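Local coordinates for protein MlnE (Bacillus amyloliquefaciens subsp. plantarum, PDB 5D2E) that carries a B-type ketoreductase as its N-terminal part, which binds NADP and probably reduces the beta-keto group of intermediates on the macrolactin polyketide assembly line, at residues I447-W452 against L481-D486. Numbering follows the deposited sequence.
Sequences INWPLW and LAAFQD. With NAP (NADP nicotinamide-adenine-dinucleotide phosphate), chain B.
W449 reaches helix 477-488 with the outer rim of its indole: CH2 lies 3.9 Å from F484 CB, which sits in the ring plane at the edge, and CZ3 lies 4.3 Å from A483 CB. The indole is sandwiched between two residues of its own segment. On one face, I447 CG2 stands 3.5 Å above the plane, over the centre; on the opposite face, W452 CZ2 lies 3.4 Å above it, offset toward the rim. I447 divides its branches between two jobs. CG2 is anti to the backbone N and covers W449, while CG1, beside that nitrogen (chi1 -57°), leads CD1 across to the edge of the F484 ring, 3.8 Å from CD1 of the phenylalanine. F484 in turn meets F289 of helix 284-296 edge-to-face. At the other end, the W452 indole extends toward the helix until CH2 comes near the backbone N of L481.

The strand and the helix run nearly antiparallel, joined mainly by side chains of 447-452 against side chains and backbone of the helix. W449 to W452 also line the NADP pocket of this Rossmann-type ketoreductase domain. W452 N donates a nearly straight bond (171°) to NADP O7N at 2.9 Å, anchoring the carboxamide oxygen, and W449 CB rests 3.7 Å from ring atom C5N. P450 O approaches C4N, the nicotinamide carbon that carries the transferable hydride in NADPH, at 3.0 Å. The mainly apolar contact with the helix is consistent with packing that helps place the backbone binding the nicotinamide amide.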
ATOM      1  N   ILE A 447       6.760   1.957   7.638  1.00 25.65           N
ATOM      2  CA  ILE A 447       6.038   2.521   8.767  1.00 25.78           C
ATOM      3  C   ILE A 447       4.748   3.211   8.320  1.00 24.17           C
ATOM      4  O   ILE A 447       4.810   4.146   7.521  1.00 26.59           O
ATOM      5  CB  ILE A 447       6.885   3.563   9.527  1.00 27.88           C
ATOM      6  CG1 ILE A 447       8.187   2.951   9.988  1.00 30.32           C
ATOM      7  CG2 ILE A 447       6.070   4.134  10.683  1.00 30.35           C
ATOM      8  CD1 ILE A 447       9.234   3.952  10.515  1.00 31.17           C
ATOM      9  N   ASN A 448       3.601   2.746   8.805  1.00 23.39           N
ATOM     10  CA  ASN A 448       2.352   3.383   8.457  1.00 24.83           C
ATOM     11  C   ASN A 448       2.134   4.578   9.464  1.00 26.76           C
ATOM     12  O   ASN A 448       1.554   4.411  10.578  1.00 26.43           O
ATOM     13  CB  ASN A 448       1.224   2.450   8.590  1.00 26.72           C
ATOM     14  CG  ASN A 448       1.339   1.226   7.665  1.00 28.23           C
ATOM     15  OD1 ASN A 448       1.666   0.153   8.132  1.00 29.01           O
ATOM     16  ND2 ASN A 448       0.993   1.389   6.399  1.00 27.45           N
ATOM     17  N   TRP A 449       2.639   5.717   9.053  1.00 28.05           N
ATOM     18  CA  TRP A 449       2.480   6.947   9.846  1.00 30.40           C
ATOM     19  C   TRP A 449       1.055   7.533   9.820  1.00 30.48           C
ATOM     20  O   TRP A 449       0.414   7.548   8.786  1.00 29.24           O
ATOM     21  CB  TRP A 449       3.363   8.016   9.272  1.00 31.14           C
ATOM     22  CG  TRP A 449       4.815   7.811   9.381  1.00 28.15           C
ATOM     23  CD1 TRP A 449       5.704   7.758   8.325  1.00 30.84           C
ATOM     24  CD2 TRP A 449       5.605   7.674  10.564  1.00 26.56           C
ATOM     25  NE1 TRP A 449       6.948   7.598   8.790  1.00 29.69           N
ATOM     26  CE2 TRP A 449       6.935   7.551  10.157  1.00 28.61           C
ATOM     27  CE3 TRP A 449       5.323   7.673  11.938  1.00 28.57           C
ATOM     28  CZ2 TRP A 449       8.014   7.450  11.077  1.00 31.73           C
ATOM     29  CZ3 TRP A 449       6.411   7.622  12.867  1.00 29.42           C
ATOM     30  CH2 TRP A 449       7.731   7.437  12.421  1.00 30.86           C
ATOM     31  N   PRO A 450       0.567   8.005  10.968  1.00 30.40           N
ATOM     32  CA  PRO A 450      -0.612   8.818  11.004  1.00 32.42           C
ATOM     33  C   PRO A 450      -0.240  10.278  10.667  1.00 34.17           C
ATOM     34  O   PRO A 450       0.915  10.569  10.290  1.00 31.11           O
ATOM     35  CB  PRO A 450      -1.052   8.662  12.441  1.00 30.07           C
ATOM     36  CG  PRO A 450       0.259   8.757  13.150  1.00 32.16           C
ATOM     37  CD  PRO A 450       1.286   8.105  12.237  1.00 31.49           C
ATOM     38  N   LEU A 451      -1.223  11.184  10.778  1.00 35.28           N
ATOM     39  CA  LEU A 451      -0.971  12.643  10.576  1.00 37.14           C
ATOM     40  C   LEU A 451      -0.087  13.197  11.674  1.00 31.32           C
ATOM     41  O   LEU A 451      -0.286  12.906  12.872  1.00 30.66           O
ATOM     42  CB  LEU A 451      -2.265  13.454  10.577  1.00 43.32           C
ATOM     43  CG  LEU A 451      -2.992  13.378   9.268  1.00 50.59           C
ATOM     44  CD1 LEU A 451      -4.380  14.014   9.442  1.00 57.16           C
ATOM     45  CD2 LEU A 451      -2.148  14.048   8.182  1.00 50.03           C
ATOM     46  N   TRP A 452       0.940  13.875  11.238  1.00 31.92           N
ATOM     47  CA  TRP A 452       1.885  14.507  12.134  1.00 36.56           C
ATOM     48  C   TRP A 452       1.534  16.015  12.287  1.00 36.39           C
ATOM     49  O   TRP A 452       0.975  16.616  11.390  1.00 38.51           O
ATOM     50  CB  TRP A 452       3.256  14.523  11.576  1.00 37.08           C
ATOM     51  CG  TRP A 452       3.973  13.249  11.470  1.00 36.41           C
ATOM     52  CD1 TRP A 452       3.606  12.182  10.723  1.00 36.75           C
ATOM     53  CD2 TRP A 452       5.232  12.936  12.056  1.00 36.74           C
ATOM     54  NE1 TRP A 452       4.552  11.192  10.836  1.00 36.89           N
ATOM     55  CE2 TRP A 452       5.584  11.637  11.616  1.00 34.01           C
ATOM     56  CE3 TRP A 452       6.124  13.627  12.892  1.00 38.97           C
ATOM     57  CZ2 TRP A 452       6.772  11.018  11.993  1.00 32.26           C
ATOM     58  CZ3 TRP A 452       7.311  13.017  13.258  1.00 36.95           C
ATOM     59  CH2 TRP A 452       7.631  11.718  12.814  1.00 37.05           C
ATOM     60  N   LEU A 481       9.503  10.816  16.129  1.00 37.15           N
ATOM     61  CA  LEU A 481      10.908  10.411  16.146  1.00 37.77           C
ATOM     62  C   LEU A 481      11.159   9.265  17.042  1.00 36.35           C
ATOM     63  O   LEU A 481      11.883   8.324  16.679  1.00 40.00           O
ATOM     64  CB  LEU A 481      11.849  11.538  16.538  1.00 39.29           C
ATOM     65  CG  LEU A 481      11.874  12.586  15.480  1.00 40.78           C
ATOM     66  CD1 LEU A 481      12.526  13.849  16.045  1.00 41.85           C
ATOM     67  CD2 LEU A 481      12.533  12.119  14.190  1.00 43.28           C
ATOM     68  N   ALA A 482      10.538   9.271  18.212  1.00 37.84           N
ATOM     69  CA  ALA A 482      10.746   8.177  19.113  1.00 36.92           C
ATOM     70  C   ALA A 482      10.055   6.856  18.624  1.00 36.46           C
ATOM     71  O   ALA A 482      10.507   5.762  18.963  1.00 34.40           O
ATOM     72  CB  ALA A 482      10.204   8.515  20.465  1.00 36.95           C
ATOM     73  N   ALA A 483       8.901   6.987  17.968  1.00 36.86           N
ATOM     74  CA  ALA A 483       8.211   5.808  17.413  1.00 32.16           C
ATOM     75  C   ALA A 483       9.125   5.169  16.346  1.00 30.51           C
ATOM     76  O   ALA A 483       9.245   3.954  16.281  1.00 32.68           O
ATOM     77  CB  ALA A 483       6.857   6.184  16.869  1.00 33.71           C
ATOM     78  N   PHE A 484       9.798   5.988  15.566  1.00 29.71           N
ATOM     79  CA  PHE A 484      10.749   5.522  14.590  1.00 33.84           C
ATOM     80  C   PHE A 484      11.876   4.798  15.268  1.00 40.23           C
ATOM     81  O   PHE A 484      12.219   3.672  14.910  1.00 30.80           O
ATOM     82  CB  PHE A 484      11.306   6.685  13.838  1.00 32.79           C
ATOM     83  CG  PHE A 484      12.505   6.350  13.013  1.00 33.21           C
ATOM     84  CD1 PHE A 484      12.358   5.756  11.787  1.00 32.33           C
ATOM     85  CD2 PHE A 484      13.801   6.618  13.484  1.00 33.17           C
ATOM     86  CE1 PHE A 484      13.428   5.444  11.034  1.00 30.88           C
ATOM     87  CE2 PHE A 484      14.884   6.296  12.710  1.00 33.33           C
ATOM     88  CZ  PHE A 484      14.691   5.687  11.487  1.00 32.81           C
ATOM     89  N   GLN A 485      12.443   5.449  16.279  1.00 35.27           N
ATOM     90  CA  GLN A 485      13.486   4.838  17.103  1.00 40.01           C
ATOM     91  C   GLN A 485      13.059   3.503  17.668  1.00 35.72           C
ATOM     92  O   GLN A 485      13.798   2.515  17.558  1.00 35.37           O
ATOM     93  CB  GLN A 485      13.869   5.849  18.230  1.00 43.29           C
ATOM     94  CG  GLN A 485      15.167   5.619  18.927  1.00 46.85           C
ATOM     95  CD  GLN A 485      16.378   5.613  18.005  1.00 49.17           C
ATOM     96  OE1 GLN A 485      16.595   6.504  17.162  1.00 50.91           O
ATOM     97  NE2 GLN A 485      17.213   4.612  18.203  1.00 47.54           N
ATOM     98  N   ASP A 486      11.859   3.408  18.226  1.00 36.32           N
ATOM     99  CA  ASP A 486      11.393   2.145  18.754  1.00 39.62           C
ATOM    100  C   ASP A 486      11.207   1.086  17.624  1.00 40.42           C
ATOM    101  O   ASP A 486      11.594  -0.072  17.750  1.00 40.86           O
ATOM    102  CB  ASP A 486      10.036   2.307  19.395  1.00 47.87           C
ATOM    103  CG  ASP A 486       9.609   1.091  20.219  1.00 58.67           C
ATOM    104  OD1 ASP A 486      10.355   0.075  20.305  1.00 73.17           O
ATOM    105  OD2 ASP A 486       8.493   1.153  20.793  1.00 67.72           O
TER
HETATM  106  PA  NAP B 601       6.114  16.752   1.835  1.00 37.79           P
HETATM  107  O1A NAP B 601       6.678  17.890   2.727  1.00 39.96           O
HETATM  108  O2A NAP B 601       5.354  17.016   0.548  1.00 38.21           O
HETATM  109  O5B NAP B 601       7.442  15.950   1.411  1.00 34.52           O
HETATM  110  C5B NAP B 601       7.360  14.961   0.393  1.00 34.33           C
HETATM  111  C4B NAP B 601       8.509  15.295  -0.525  1.00 32.59           C
HETATM  112  O4B NAP B 601       8.505  14.329  -1.597  1.00 31.32           O
HETATM  113  C3B NAP B 601       8.415  16.685  -1.213  1.00 37.75           C
HETATM  114  O3B NAP B 601       9.447  17.553  -0.735  1.00 36.49           O
HETATM  115  C2B NAP B 601       8.644  16.387  -2.704  1.00 34.25           C
HETATM  116  O2B NAP B 601       9.527  17.310  -3.276  1.00 33.34           O
HETATM  117  C1B NAP B 601       9.179  14.936  -2.678  1.00 32.37           C
HETATM  118  N9A NAP B 601       8.857  14.153  -3.863  1.00 33.48           N
HETATM  119  C8A NAP B 601       7.605  13.907  -4.411  1.00 32.99           C
HETATM  120  N7A NAP B 601       7.708  13.170  -5.571  1.00 31.38           N
HETATM  121  C5A NAP B 601       9.015  12.878  -5.722  1.00 31.69           C
HETATM  122  C6A NAP B 601       9.808  12.163  -6.697  1.00 31.87           C
HETATM  123  N6A NAP B 601       9.143  11.547  -7.729  1.00 36.22           N
HETATM  124  N1A NAP B 601      11.209  12.165  -6.554  1.00 29.97           N
HETATM  125  C2A NAP B 601      11.789  12.787  -5.511  1.00 33.64           C
HETATM  126  N3A NAP B 601      11.102  13.478  -4.559  1.00 35.38           N
HETATM  127  C4A NAP B 601       9.769  13.560  -4.616  1.00 32.23           C
HETATM  128  O3  NAP B 601       5.220  15.717   2.724  1.00 39.12           O
HETATM  129  PN  NAP B 601       5.538  15.203   4.230  1.00 41.92           P
HETATM  130  O1N NAP B 601       4.427  15.645   5.166  1.00 44.91           O
HETATM  131  O2N NAP B 601       7.016  15.415   4.430  1.00 40.25           O
HETATM  132  O5D NAP B 601       5.383  13.594   4.177  1.00 47.23           O
HETATM  133  C5D NAP B 601       6.556  12.864   3.715  1.00 47.29           C
HETATM  134  C4D NAP B 601       6.269  11.365   3.547  1.00 45.78           C
HETATM  135  O4D NAP B 601       5.662  10.802   4.700  1.00 42.29           O
HETATM  136  C3D NAP B 601       5.275  11.166   2.395  1.00 46.67           C
HETATM  137  O3D NAP B 601       5.709  10.076   1.601  1.00 40.74           O
HETATM  138  C2D NAP B 601       3.940  10.906   3.069  1.00 49.10           C
HETATM  139  O2D NAP B 601       3.042  10.117   2.239  1.00 49.66           O
HETATM  140  C1D NAP B 601       4.338  10.256   4.426  1.00 46.46           C
HETATM  141  N1N NAP B 601       3.306  10.552   5.453  1.00 48.81           N
HETATM  142  C2N NAP B 601       3.193  11.811   6.015  1.00 47.89           C
HETATM  143  C3N NAP B 601       2.232  12.155   6.983  1.00 47.03           C
HETATM  144  C7N NAP B 601       2.144  13.576   7.607  1.00 50.30           C
HETATM  145  O7N NAP B 601       1.244  13.855   8.404  1.00 41.04           O
HETATM  146  N7N NAP B 601       3.032  14.545   7.345  1.00 47.65           N
HETATM  147  C4N NAP B 601       1.323  11.156   7.358  1.00 41.10           C
HETATM  148  C5N NAP B 601       1.409   9.893   6.757  1.00 45.13           C
HETATM  149  C6N NAP B 601       2.420   9.599   5.822  1.00 47.13           C
HETATM  150  P2B NAP B 601       9.574  17.672  -4.879  1.00 36.08           P
HETATM  151  O1X NAP B 601       8.208  18.187  -5.311  1.00 36.16           O
HETATM  152  O2X NAP B 601      10.730  18.715  -5.014  1.00 36.27           O
HETATM  153  O3X NAP B 601       9.893  16.376  -5.572  1.00 39.49           O